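Side-chain contacts in maleylacetate reductase (Agrobacterium tumefaciens, PDB 3HL0), which probably catalyses the NADH-dependent reduction of maleylacetate to 3-oxoadipate, a step in the breakdown of gamma-resorcylate: residues V16-A19 against G20-A23; Q44-G47 against D48-L52; E81-A85 against A86-C90. All blocks are in the same frame, centred on the assembly; numbering follows the deposited sequence.

Contact 1 of 3, residues V16-A19 against G20-A23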
ATOM      1  N   VAL A  16      27.370   5.429  -3.091  1.00  8.44           N
ATOM      2  CA  VAL A  16      28.123   4.594  -2.136  1.00  9.93           C
ATOM      3  C   VAL A  16      27.419   3.238  -2.074  1.00 11.02           C
ATOM      4  O   VAL A  16      26.233   3.203  -1.807  1.00 12.93           O
ATOM      5  CB  VAL A  16      28.097   5.231  -0.754  1.00 10.54           C
ATOM      6  CG1 VAL A  16      28.828   4.325   0.244  1.00 10.60           C
ATOM      7  CG2 VAL A  16      28.759   6.658  -0.787  1.00 11.61           C
ATOM      8  N   PHE A  17      28.101   2.139  -2.394  1.00 11.05           N
ATOM      9  CA  PHE A  17      27.415   0.848  -2.499  1.00 10.92           C
ATOM     10  C   PHE A  17      28.155  -0.194  -1.696  1.00 11.54           C
ATOM     11  O   PHE A  17      29.294  -0.554  -2.029  1.00 13.11           O
ATOM     12  CB  PHE A  17      27.347   0.398  -3.974  1.00 10.86           C
ATOM     13  CG  PHE A  17      26.354  -0.706  -4.232  1.00 11.63           C
ATOM     14  CD1 PHE A  17      25.203  -0.457  -5.001  1.00 14.54           C
ATOM     15  CD2 PHE A  17      26.604  -1.983  -3.812  1.00 16.03           C
ATOM     16  CE1 PHE A  17      24.262  -1.468  -5.238  1.00 12.69           C
ATOM     17  CE2 PHE A  17      25.664  -2.996  -4.046  1.00 16.50           C
ATOM     18  CZ  PHE A  17      24.519  -2.733  -4.783  1.00 14.79           C
ATOM     19  N   SER A  18      27.525  -0.691  -0.627  1.00 12.56           N
ATOM     20  CA  SER A  18      28.122  -1.806   0.124  1.00 14.09           C
ATOM     21  C   SER A  18      27.182  -2.190   1.253  1.00 14.85           C
ATOM     22  O   SER A  18      26.516  -1.320   1.860  1.00 13.98           O
ATOM     23  CB  SER A  18      29.509  -1.455   0.662  1.00 15.50           C
ATOM     24  OG  SER A  18      29.434  -0.498   1.679  1.00 20.37           O
ATOM     25  N   ALA A  19      27.122  -3.500   1.496  1.00 15.48           N
ATOM     26  CA  ALA A  19      26.383  -4.011   2.659  1.00 15.37           C
ATOM     27  C   ALA A  19      26.881  -3.337   3.927  1.00 16.31           C
ATOM     28  O   ALA A  19      28.093  -3.360   4.206  1.00 16.70           O
ATOM     29  CB  ALA A  19      26.524  -5.538   2.753  1.00 16.04           C
ATOM     30  N   GLY A  20      25.949  -2.732   4.673  1.00 14.97           N
ATOM     31  CA  GLY A  20      26.257  -1.995   5.921  1.00 16.15           C
ATOM     32  C   GLY A  20      26.606  -0.530   5.741  1.00 17.03           C
ATOM     33  O   GLY A  20      26.881   0.183   6.714  1.00 18.00           O
ATOM     34  N   SER A  21      26.578  -0.062   4.500  1.00 16.68           N
ATOM     35  CA  SER A  21      26.963   1.319   4.204  1.00 16.80           C
ATOM     36  C   SER A  21      26.095   2.387   4.879  1.00 17.69           C
ATOM     37  O   SER A  21      26.532   3.529   5.011  1.00 19.25           O
ATOM     38  CB  SER A  21      26.979   1.531   2.676  1.00 15.80           C
ATOM     39  OG  SER A  21      25.660   1.349   2.178  1.00 16.36           O
ATOM     40  N   SER A  22      24.883   2.053   5.331  1.00 18.68           N
ATOM     41  CA  SER A  22      24.046   3.066   5.986  1.00 20.46           C
ATOM     42  C   SER A  22      24.620   3.416   7.376  1.00 22.09           C
ATOM     43  O   SER A  22      24.231   4.417   7.973  1.00 22.63           O
ATOM     44  CB  SER A  22      22.562   2.661   6.069  1.00 21.18           C
ATOM     45  OG  SER A  22      22.371   1.359   6.603  1.00 20.96           O
ATOM     46  N   ALA A  23      25.562   2.593   7.845  1.00 22.41           N
ATOM     47  CA  ALA A  23      26.294   2.836   9.104  1.00 24.11           C
ATOM     48  C   ALA A  23      27.201   4.036   8.976  1.00 24.82           C
ATOM     49  O   ALA A  23      27.639   4.576   9.997  1.00 25.89           O
ATOM     50  CB  ALA A  23      27.128   1.620   9.476  1.00 24.35           C
TER
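Ser21 and Ser18 both hold their hydroxyls in the crowded position between backbone N and carbonyl carbon (chi1 63° and 69°), yet the two groups do different work. In Ser21 this rotation brings OG to Ser18 O, to which it donates at 2.8 Å. In Ser18 it lays OG against the methylene of Ser21, with OG 3.3 Å from Ser21 CB.

The backbone that makes this possible is a type II beta turn from Ser18 to Ser21, just beyond the edge strand 15-17. Gly20 stands at the third position with the positive phi that defines this turn type. The turn closes with Ser21 N donating to Ser18 O at 2.9 Å, and the same carbonyl thus accepts from both the amide and the hydroxyl of one residue. They approach differently: the hydroxyl lies in the carbonyl plane, whereas the amide comes from above it, 41° out of plane. A lighter contact closes the strand side, where Val16 CG1 reaches to 4.1 Å from Ser21 CB.

Asp154 reinforces the turn from outside, its carboxylate accepting from Gly20 N and Ser22 OG, while Ser21 OG has a weak further link to Tyr153 O. Strand 15-17 is itself paired with strand 150-153.

Two donors converging on Ser18 O tie the residue just after the strand to the start of the 3-10 segment. Ser21 is buried, and its hydroxyl has Ser18 O as its main acceptor; the double grip should limit rotation of both the side chain and the turn's first peptide.

Contact 2 of 3, residues Q44-G47 against D48-L52. With NAD (nicotinamide-adenine-dinucleotide), chain D.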
ATOM      1  N   GLN A  44       5.432   3.179   7.535  1.00 20.46           N
ATOM      2  CA  GLN A  44       5.809   1.767   7.472  1.00 20.57           C
ATOM      3  C   GLN A  44       7.302   1.533   7.680  1.00 20.17           C
ATOM      4  O   GLN A  44       7.748   0.376   7.827  1.00 20.42           O
ATOM      5  CB  GLN A  44       5.327   1.151   6.147  1.00 21.60           C
ATOM      6  CG  GLN A  44       3.784   1.010   6.054  1.00 25.49           C
ATOM      7  CD  GLN A  44       3.065   2.330   5.759  1.00 30.37           C
ATOM      8  OE1 GLN A  44       2.076   2.652   6.411  1.00 32.38           O
ATOM      9  NE2 GLN A  44       3.570   3.101   4.781  1.00 30.12           N
ATOM     10  N   GLN A  45       8.084   2.616   7.675  1.00 17.86           N
ATOM     11  CA  GLN A  45       9.520   2.515   7.919  1.00 17.75           C
ATOM     12  C   GLN A  45       9.986   3.495   9.026  1.00 17.57           C
ATOM     13  O   GLN A  45      11.181   3.797   9.135  1.00 17.89           O
ATOM     14  CB  GLN A  45      10.291   2.722   6.623  1.00 17.35           C
ATOM     15  CG  GLN A  45      10.202   1.524   5.675  1.00 16.37           C
ATOM     16  CD  GLN A  45      10.846   1.816   4.319  1.00 15.28           C
ATOM     17  OE1 GLN A  45      10.231   2.469   3.460  1.00 16.81           O
ATOM     18  NE2 GLN A  45      12.091   1.348   4.128  1.00 14.95           N
ATOM     19  N   LYS A  46       9.060   3.907   9.882  1.00 18.53           N
ATOM     20  CA  LYS A  46       9.315   4.913  10.916  1.00 17.43           C
ATOM     21  C   LYS A  46      10.348   4.442  11.956  1.00 19.40           C
ATOM     22  O   LYS A  46      11.195   5.228  12.426  1.00 17.73           O
ATOM     23  CB  LYS A  46       8.001   5.253  11.599  1.00 19.52           C
ATOM     24  CG  LYS A  46       8.124   6.047  12.885  1.00 20.94           C
ATOM     25  CD  LYS A  46       6.742   6.156  13.523  1.00 26.01           C
ATOM     26  CE  LYS A  46       6.665   7.301  14.520  1.00 30.08           C
ATOM     27  NZ  LYS A  46       7.036   6.907  15.924  1.00 33.28           N
ATOM     28  N   GLY A  47      10.249   3.162  12.325  1.00 19.48           N
ATOM     29  CA  GLY A  47      11.185   2.579  13.292  1.00 20.78           C
ATOM     30  C   GLY A  47      12.610   2.699  12.784  1.00 20.22           C
ATOM     31  O   GLY A  47      13.511   3.120  13.525  1.00 20.98           O
ATOM     32  N   ASP A  48      12.819   2.345  11.519  1.00 20.64           N
ATOM     33  CA  ASP A  48      14.162   2.400  10.922  1.00 20.43           C
ATOM     34  C   ASP A  48      14.707   3.845  10.826  1.00 19.22           C
ATOM     35  O   ASP A  48      15.892   4.095  11.093  1.00 18.25           O
ATOM     36  CB  ASP A  48      14.174   1.693   9.577  1.00 22.12           C
ATOM     37  CG  ASP A  48      13.912   0.181   9.709  1.00 26.01           C
ATOM     38  OD1 ASP A  48      13.997  -0.369  10.840  1.00 28.75           O
ATOM     39  OD2 ASP A  48      13.617  -0.462   8.680  1.00 30.88           O
ATOM     40  N   ALA A  49      13.818   4.777  10.496  1.00 17.87           N
ATOM     41  CA  ALA A  49      14.165   6.199  10.412  1.00 16.67           C
ATOM     42  C   ALA A  49      14.568   6.747  11.775  1.00 15.96           C
ATOM     43  O   ALA A  49      15.558   7.484  11.922  1.00 15.26           O
ATOM     44  CB  ALA A  49      13.014   6.975   9.865  1.00 16.08           C
ATOM     45  N   GLU A  50      13.813   6.334  12.785  1.00 15.19           N
ATOM     46  CA  GLU A  50      14.126   6.715  14.151  1.00 14.47           C
ATOM     47  C   GLU A  50      15.433   6.091  14.637  1.00 13.99           C
ATOM     48  O   GLU A  50      16.205   6.763  15.328  1.00 12.87           O
ATOM     49  CB  GLU A  50      12.959   6.344  15.070  1.00 14.89           C
ATOM     50  CG  GLU A  50      11.781   7.261  14.853  1.00 17.42           C
ATOM     51  CD  GLU A  50      10.490   6.743  15.435  1.00 24.58           C
ATOM     52  OE1 GLU A  50      10.444   5.628  16.015  1.00 27.35           O
ATOM     53  OE2 GLU A  50       9.495   7.486  15.317  1.00 28.10           O
ATOM     54  N   ALA A  51      15.692   4.838  14.258  1.00 14.31           N
ATOM     55  CA  ALA A  51      16.941   4.182  14.698  1.00 14.74           C
ATOM     56  C   ALA A  51      18.144   4.878  14.037  1.00 14.58           C
ATOM     57  O   ALA A  51      19.158   5.157  14.696  1.00 13.92           O
ATOM     58  CB  ALA A  51      16.932   2.700  14.389  1.00 15.67           C
ATOM     59  N   LEU A  52      18.025   5.187  12.742  1.00 13.88           N
ATOM     60  CA  LEU A  52      19.095   5.937  12.053  1.00 13.21           C
ATOM     61  C   LEU A  52      19.343   7.315  12.688  1.00 13.12           C
ATOM     62  O   LEU A  52      20.488   7.744  12.929  1.00 12.57           O
ATOM     63  CB  LEU A  52      18.764   6.102  10.569  1.00 13.25           C
ATOM     64  CG  LEU A  52      19.741   6.998   9.793  1.00 14.03           C
ATOM     65  CD1 LEU A  52      21.170   6.459   9.856  1.00 17.95           C
ATOM     66  CD2 LEU A  52      19.200   7.125   8.359  1.00 14.56           C
TER
HETATM   67  PA  NAD D 402       6.766   3.101  -2.077  1.00 18.28           P
HETATM   68  O1A NAD D 402       7.910   4.024  -1.836  1.00 16.69           O
HETATM   69  O2A NAD D 402       5.429   3.694  -2.305  1.00 20.49           O
HETATM   70  O5B NAD D 402       6.793   1.967  -0.956  1.00 19.35           O
HETATM   71  C5B NAD D 402       5.641   1.130  -0.800  1.00 21.86           C
HETATM   72  C4B NAD D 402       5.614   0.658   0.646  1.00 20.35           C
HETATM   73  O4B NAD D 402       6.712  -0.227   0.864  1.00 22.16           O
HETATM   74  C3B NAD D 402       5.745   1.829   1.639  1.00 21.82           C
HETATM   75  O3B NAD D 402       4.829   1.701   2.742  1.00 26.20           O
HETATM   76  C2B NAD D 402       7.179   1.687   2.097  1.00 21.87           C
HETATM   77  O2B NAD D 402       7.402   2.194   3.397  1.00 19.52           O
HETATM   78  C1B NAD D 402       7.411   0.170   2.035  1.00 18.62           C
HETATM   79  N9A NAD D 402       8.840  -0.199   1.895  1.00 18.30           N
HETATM   80  C8A NAD D 402       9.739   0.286   0.964  1.00 19.30           C
HETATM   81  N7A NAD D 402      10.938  -0.309   1.165  1.00 17.61           N
HETATM   82  C5A NAD D 402      10.838  -1.167   2.227  1.00 18.67           C
HETATM   83  C6A NAD D 402      11.758  -2.007   2.852  1.00 20.87           C
HETATM   84  N6A NAD D 402      12.955  -2.357   2.315  1.00 17.06           N
HETATM   85  N1A NAD D 402      11.286  -2.741   3.942  1.00 19.59           N
HETATM   86  C2A NAD D 402       9.974  -2.654   4.353  1.00 21.13           C
HETATM   87  N3A NAD D 402       9.063  -1.837   3.734  1.00 20.06           N
HETATM   88  C4A NAD D 402       9.509  -1.099   2.675  1.00 18.54           C
HETATM   89  O3  NAD D 402       7.010   2.209  -3.424  1.00 15.23           O
HETATM   90  PN  NAD D 402       7.968   2.468  -4.708  1.00 15.51           P
HETATM   91  O1N NAD D 402       7.435   1.548  -5.756  1.00 15.41           O
HETATM   92  O2N NAD D 402       9.338   2.323  -4.218  1.00 14.13           O
HETATM   93  O5D NAD D 402       7.693   3.974  -5.170  1.00 15.61           O
HETATM   94  C5D NAD D 402       6.530   4.342  -5.906  1.00 18.01           C
HETATM   95  C4D NAD D 402       6.509   5.870  -5.973  1.00 18.92           C
HETATM   96  O4D NAD D 402       7.748   6.306  -6.512  1.00 17.82           O
HETATM   97  C3D NAD D 402       5.429   6.334  -6.943  1.00 19.47           C
HETATM   98  O3D NAD D 402       4.927   7.591  -6.464  1.00 19.40           O
HETATM   99  C2D NAD D 402       6.194   6.513  -8.233  1.00 20.29           C
HETATM  100  O2D NAD D 402       5.583   7.405  -9.166  1.00 20.37           O
HETATM  101  C1D NAD D 402       7.523   7.030  -7.715  1.00 18.47           C
HETATM  102  N1N NAD D 402       8.633   6.814  -8.633  1.00 19.70           N
HETATM  103  C2N NAD D 402       9.284   7.927  -9.073  1.00 18.89           C
HETATM  104  C3N NAD D 402      10.343   7.780  -9.944  1.00 19.64           C
HETATM  105  C7N NAD D 402      10.994   9.046 -10.323  1.00 20.23           C
HETATM  106  O7N NAD D 402      12.078   8.894 -11.100  1.00 17.11           O
HETATM  107  N7N NAD D 402      10.516  10.247  -9.916  1.00 18.78           N
HETATM  108  C4N NAD D 402      10.820   6.492 -10.373  1.00 19.06           C
HETATM  109  C5N NAD D 402      10.133   5.366  -9.913  1.00 19.02           C
HETATM  110  C6N NAD D 402       9.037   5.544  -9.049  1.00 18.67           C
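The carboxylate of Glu50 turns one face toward Lys46, whose backbone O and side-chain CG both lie over it, while Lys46 NZ comes in near the carboxylate plane. That ammonium bonds the syn lone pair of Glu50 OE2 at 2.6 Å, an i to i+4 salt bridge. The lysine chain is extended until a bend at chi4 (-90°) swings NZ onto the oxygen. Gly136 O of the second subunit also accepts from NZ, so the bridge belongs to the dimer interface.

A second flat group serves the cofactor. The amide of Gln45 lies nearly parallel over the five-membered ring of the NAD adenine, with Gln45 NE2 3.4 Å from NAD C5A. Its OE1 accepts from the ribose hydroxyl O2B at 2.8 Å, and NE2 is fixed by Thr119 OG1. Gln44 NE2 donates to the neighbouring O3B, also at 2.8 Å.

Gln45 is the N-cap, and its carbonyl receives Ala49 N at 3.1 Å to start the helical ladder. Helix 46-56 connects strands 37-40 and 60-64 in a beta-alpha-beta unit; Ala49 and Leu52 pack on Val39 of strand 37-40, and Leu52 also meets Val92 of strand 90-95.

Contact 3 of 3, residues E81-A85 against A86-C90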
ATOM      1  N   GLU A  81       7.962  22.774   6.754  1.00  9.46           N
ATOM      2  CA  GLU A  81       7.885  23.428   8.057  1.00 11.58           C
ATOM      3  C   GLU A  81       8.758  22.673   9.076  1.00 10.22           C
ATOM      4  O   GLU A  81       9.449  23.301   9.863  1.00 11.24           O
ATOM      5  CB  GLU A  81       6.439  23.546   8.532  1.00 11.42           C
ATOM      6  CG  GLU A  81       5.637  24.514   7.686  1.00 17.54           C
ATOM      7  CD  GLU A  81       4.128  24.412   7.902  1.00 23.74           C
ATOM      8  OE1 GLU A  81       3.657  23.392   8.461  1.00 27.41           O
ATOM      9  OE2 GLU A  81       3.413  25.365   7.499  1.00 26.88           O
ATOM     10  N   ALA A  82       8.750  21.335   9.022  1.00 10.45           N
ATOM     11  CA  ALA A  82       9.572  20.524   9.925  1.00 10.22           C
ATOM     12  C   ALA A  82      11.074  20.711   9.652  1.00  9.92           C
ATOM     13  O   ALA A  82      11.861  20.881  10.608  1.00 10.08           O
ATOM     14  CB  ALA A  82       9.170  19.038   9.814  1.00  9.71           C
ATOM     15  N   TYR A  83      11.448  20.750   8.371  1.00  9.57           N
ATOM     16  CA  TYR A  83      12.831  21.019   7.933  1.00  9.31           C
ATOM     17  C   TYR A  83      13.324  22.359   8.477  1.00  8.76           C
ATOM     18  O   TYR A  83      14.442  22.476   9.019  1.00  9.58           O
ATOM     19  CB  TYR A  83      12.907  20.973   6.393  1.00  8.19           C
ATOM     20  CG  TYR A  83      14.262  21.238   5.788  1.00  9.37           C
ATOM     21  CD1 TYR A  83      15.154  20.188   5.542  1.00  9.08           C
ATOM     22  CD2 TYR A  83      14.650  22.536   5.430  1.00  8.62           C
ATOM     23  CE1 TYR A  83      16.399  20.416   4.960  1.00 12.67           C
ATOM     24  CE2 TYR A  83      15.890  22.773   4.852  1.00 10.87           C
ATOM     25  CZ  TYR A  83      16.758  21.725   4.630  1.00 12.47           C
ATOM     26  OH  TYR A  83      17.975  22.004   4.064  1.00 14.91           O
ATOM     27  N   ARG A  84      12.475  23.380   8.353  1.00  8.93           N
ATOM     28  CA  ARG A  84      12.835  24.714   8.835  1.00  9.03           C
ATOM     29  C   ARG A  84      12.962  24.724  10.349  1.00  9.55           C
ATOM     30  O   ARG A  84      14.005  25.159  10.891  1.00 11.02           O
ATOM     31  CB  ARG A  84      11.842  25.768   8.319  1.00  8.73           C
ATOM     32  CG  ARG A  84      12.000  25.934   6.801  1.00 10.40           C
ATOM     33  CD  ARG A  84      11.041  26.922   6.172  1.00 15.74           C
ATOM     34  NE  ARG A  84      11.398  27.108   4.771  1.00 17.06           N
ATOM     35  CZ  ARG A  84      10.545  27.393   3.797  1.00 21.44           C
ATOM     36  NH1 ARG A  84       9.245  27.512   4.058  1.00 23.11           N
ATOM     37  NH2 ARG A  84      10.991  27.521   2.548  1.00 21.88           N
ATOM     38  N   ALA A  85      11.932  24.233  11.031  1.00  9.15           N
ATOM     39  CA  ALA A  85      11.930  24.265  12.506  1.00  9.34           C
ATOM     40  C   ALA A  85      13.122  23.521  13.117  1.00  9.62           C
ATOM     41  O   ALA A  85      13.677  23.930  14.150  1.00  9.49           O
ATOM     42  CB  ALA A  85      10.611  23.733  13.056  1.00  9.68           C
ATOM     43  N   ALA A  86      13.514  22.436  12.469  1.00 10.15           N
ATOM     44  CA  ALA A  86      14.673  21.649  12.901  1.00 10.94           C
ATOM     45  C   ALA A  86      16.031  22.299  12.617  1.00 11.09           C
ATOM     46  O   ALA A  86      17.065  21.831  13.116  1.00 12.20           O
ATOM     47  CB  ALA A  86      14.618  20.261  12.242  1.00 11.14           C
ATOM     48  N   GLY A  87      16.047  23.353  11.798  1.00 10.49           N
ATOM     49  CA  GLY A  87      17.301  23.962  11.356  1.00 10.45           C
ATOM     50  C   GLY A  87      18.139  23.008  10.528  1.00 11.16           C
ATOM     51  O   GLY A  87      19.366  23.092  10.521  1.00 11.53           O
ATOM     52  N   ALA A  88      17.456  22.122   9.795  1.00 11.20           N
ATOM     53  CA  ALA A  88      18.123  21.163   8.957  1.00 10.69           C
ATOM     54  C   ALA A  88      18.848  21.813   7.787  1.00 11.31           C
ATOM     55  O   ALA A  88      18.459  22.891   7.297  1.00 11.87           O
ATOM     56  CB  ALA A  88      17.111  20.110   8.451  1.00 11.54           C
ATOM     57  N   ASP A  89      19.910  21.163   7.319  1.00 11.28           N
ATOM     58  CA  ASP A  89      20.608  21.625   6.108  1.00 11.65           C
ATOM     59  C   ASP A  89      20.640  20.542   5.040  1.00 11.33           C
ATOM     60  O   ASP A  89      21.179  20.731   3.934  1.00 11.89           O
ATOM     61  CB  ASP A  89      22.025  22.184   6.435  1.00 11.55           C
ATOM     62  CG  ASP A  89      22.910  21.191   7.171  1.00 15.08           C
ATOM     63  OD1 ASP A  89      22.526  20.004   7.316  1.00 14.51           O
ATOM     64  OD2 ASP A  89      24.005  21.602   7.641  1.00 17.54           O
ATOM     65  N   CYS A  90      20.003  19.400   5.330  1.00 11.60           N
ATOM     66  CA  CYS A  90      19.838  18.349   4.335  1.00 10.48           C
ATOM     67  C   CYS A  90      18.721  17.394   4.756  1.00  9.45           C
ATOM     68  O   CYS A  90      18.245  17.446   5.887  1.00  9.74           O
ATOM     69  CB  CYS A  90      21.147  17.564   4.140  1.00 11.08           C
ATOM     70  SG  CYS A  90      21.861  16.824   5.632  1.00 14.35           S
TER
HETATM   71  O   HOH W   1      16.186  24.639   8.000  1.00 13.40           O
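Tyr83 and Ala88 meet across a Schellman motif, the C-terminal cap by which helix 73-85 stops before the chain turns into strand 90-95 of the parallel sheet. Two nested backbone hydrogen bonds define it. The outer one runs from Ala88 N to Tyr83 O at 3.1 Å, nearly along the C=O axis. The inner one runs from Gly87 N to Arg84 O at 2.9 Å, with the donor 58° above the carbonyl plane. Gly87, with positive phi, is where the chain leaves helical geometry. Ordinary helical bonding runs up to the cap, as in Ala86 N to Ala82 O.

Water adds a second layer to the polar network. A single molecule donates to Tyr83 O and to Ala88 O, both at 3.0 Å, spanning the same pair of residues as the outer bond. The Tyr83 carbonyl consequently accepts from an amide and a water.

Apolar contact comes from the tyrosine ring. With CG anti to the backbone N (chi1 180°), the ring is carried alongside the departing chain, and Ala88 CB sits over one face in a CH-pi contact, 3.9 Å from the centroid and 28° off the normal. The methyl is displaced toward the CD1-CE1 bond, with Ala88 CB 3.5 Å from Tyr83 CD1. The ring further packs on Leu38 of strand 37-40 and on Ile106 and Thr110 of helix 97-110, so the buried ring joins the helix end to that strand and that helix.

Beyond the cap, the carboxylate of Asp89 takes the backbone amides of Ser35 and Arg36, fastening the loop beside strand 37-40. At the edge of the tyrosine, close to the ring plane, the carbonyl oxygen of Cys90 lies 3.6 Å from Tyr83 CE1.

In the fold
The three contacts follow one another along the chain, all in the domain built on the six-stranded parallel sheet. Contact 1 leaves edge strand 15-17, contact 2 starts helix 46-56 between strands 37-40 and 60-64, and contact 3 ends helix 73-85 ahead of strand 90-95. Contacts 1 and 2 have centres about 17 Å apart yet touch, Ser22 O lying 4.1 Å from Leu52 CD1. Contact 3 stands apart, its centre about 18 Å from that of contact 2 and about 25 Å from that of contact 1. All three lie at connections between the strands of one sheet and its helices, and of the three only contact 2 bonds the cofactor.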